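BugD (Bordetella pertussis Tohama I, PDB 2F5X) binds aspartic acid and probably serves as a periplasmic solute receptor of the tripartite tricarboxylate transporter family. Local coordinates at residues P112-A117 against Y208-L213. Sequence-based numbering, arbitrary orientation.
Sequences PMTIIA and YAVTSL
The ring of Tyr-208 meets strand 112-117 with one edge: CE2 touches Ala-117 CB at 3.6 Å, the methyl lying in the ring plane, while Ile-115 O and Ile-116 CA sit near that plane along the same edge. With CG anti to its own carbonyl carbon (chi1 -60°), the ring runs alongside the partner strand, and its hydroxyl is hydrogen-bonded to the carbonyl of Pro-123. Beside the ring, Tyr-208 N reaches Ile-115 O at 3.0 Å, almost in line with the C=O bond (173°). Ile-115 N in turn donates to Ala-209 O at 2.9 Å. Segment 208-210, the end of strand 206-210, runs antiparallel to 112-117, the short axes 4.7 Å apart, and lies along the long strand 102-117, whose other neighbour here is strand 188-192, in a mixed sheet of the periplasmic binding protein fold. Thr-114 and Val-210 form a non-hydrogen-bonded pair; Thr-114 CG2 and Val-210 CG1 meet on one face at 4.0 Å, and Thr-114 OG1 is hydrogen-bonded to Thr-196 OG1 and Asp-191 O. Beyond Val-210 the strand ends, and a side chain takes over part of the pairing: Met-113 N donates to Thr-211 OG1 at 3.0 Å, while Thr-211 N donates to Met-113 O at 2.9 Å. A chi1 of 61° places this hydroxyl between the backbone N and carbonyl carbon of Thr-211, where it is also hydrogen-bonded to Val-235 O. The selenomethionine side chain of Met-113 passes Thr-211 OG1 at CB, then turns off from segment 208-213, about 5 Å from the bound aspartic acid, packing on Ala-150 and Gln-192 of the ligand pocket.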
# COMPACT_ATOMS: atom_id res chain seq x y z
N PRO A 112 -3.25 5.93 -5.14
CA PRO A 112 -2.10 6.74 -5.55
C PRO A 112 -1.31 7.21 -4.34
O PRO A 112 -1.79 7.12 -3.20
CB PRO A 112 -2.75 7.91 -6.29
CG PRO A 112 -4.10 8.09 -5.61
CD PRO A 112 -4.51 6.70 -5.16
N MSE A 113 -0.11 7.70 -4.58
CA MSE A 113 0.73 8.21 -3.49
C MSE A 113 1.03 9.71 -3.61
O MSE A 113 0.95 10.29 -4.71
CB MSE A 113 1.99 7.36 -3.37
CG MSE A 113 1.66 5.87 -3.17
SE MSE A 113 3.25 4.82 -3.00
CE MSE A 113 3.66 5.33 -1.13
N THR A 114 1.36 10.31 -2.47
CA THR A 114 1.74 11.71 -2.38
C THR A 114 3.11 11.83 -1.74
O THR A 114 3.38 11.17 -0.72
CB THR A 114 0.75 12.50 -1.49
OG1 THR A 114 0.59 11.82 -0.23
CG2 THR A 114 -0.65 12.52 -2.12
N ILE A 115 3.97 12.67 -2.32
CA ILE A 115 5.24 13.04 -1.71
C ILE A 115 4.96 14.19 -0.75
O ILE A 115 4.50 15.25 -1.18
CB ILE A 115 6.27 13.49 -2.78
CG1 ILE A 115 6.48 12.41 -3.86
CG2 ILE A 115 7.62 13.95 -2.12
CD1 ILE A 115 7.42 11.35 -3.49
N ILE A 116 5.21 13.97 0.54
CA ILE A 116 4.91 14.96 1.57
C ILE A 116 6.12 15.18 2.48
O ILE A 116 7.06 14.38 2.50
CB ILE A 116 3.68 14.54 2.43
CG1 ILE A 116 3.93 13.20 3.17
CG2 ILE A 116 2.39 14.51 1.60
CD1 ILE A 116 2.85 12.89 4.22
N ALA A 117 6.08 16.27 3.25
CA ALA A 117 7.11 16.54 4.23
C ALA A 117 6.51 17.16 5.48
O ALA A 117 5.34 17.57 5.47
CB ALA A 117 8.19 17.45 3.64
N TYR A 208 3.74 17.93 -2.18
CA TYR A 208 4.52 18.34 -3.36
C TYR A 208 4.07 17.76 -4.69
O TYR A 208 4.13 18.44 -5.72
CB TYR A 208 5.99 18.02 -3.14
CG TYR A 208 6.57 18.74 -1.94
CD1 TYR A 208 6.98 20.07 -2.03
CD2 TYR A 208 6.69 18.09 -0.71
CE1 TYR A 208 7.52 20.74 -0.93
CE2 TYR A 208 7.21 18.75 0.40
CZ TYR A 208 7.62 20.08 0.28
OH TYR A 208 8.13 20.72 1.38
N ALA A 209 3.64 16.50 -4.69
CA ALA A 209 3.37 15.80 -5.94
C ALA A 209 2.63 14.50 -5.69
O ALA A 209 2.66 13.97 -4.59
CB ALA A 209 4.68 15.51 -6.68
N VAL A 210 2.00 13.99 -6.74
CA VAL A 210 1.35 12.68 -6.70
C VAL A 210 2.04 11.72 -7.67
O VAL A 210 2.75 12.16 -8.57
CB VAL A 210 -0.16 12.78 -7.02
CG1 VAL A 210 -0.87 13.59 -5.92
CG2 VAL A 210 -0.40 13.42 -8.41
N THR A 211 1.82 10.42 -7.49
CA THR A 211 2.51 9.41 -8.30
C THR A 211 1.61 8.77 -9.36
O THR A 211 2.00 7.78 -9.99
CB THR A 211 3.07 8.29 -7.41
OG1 THR A 211 1.99 7.67 -6.72
CG2 THR A 211 3.98 8.87 -6.32
N SER A 212 0.42 9.32 -9.53
CA SER A 212 -0.51 8.86 -10.56
C SER A 212 -0.15 9.45 -11.93
O SER A 212 0.65 10.38 -12.02
CB SER A 212 -1.94 9.23 -10.17
OG SER A 212 -1.99 10.57 -9.71
N LEU A 213 -0.71 8.86 -12.99
CA LEU A 213 -0.48 9.31 -14.37
C LEU A 213 -1.20 10.64 -14.64
O LEU A 213 -0.72 11.48 -15.39
CB LEU A 213 -0.92 8.22 -15.37
CG LEU A 213 -0.85 8.45 -16.89
CD1 LEU A 213 0.57 8.34 -17.40
CD2 LEU A 213 -1.75 7.44 -17.61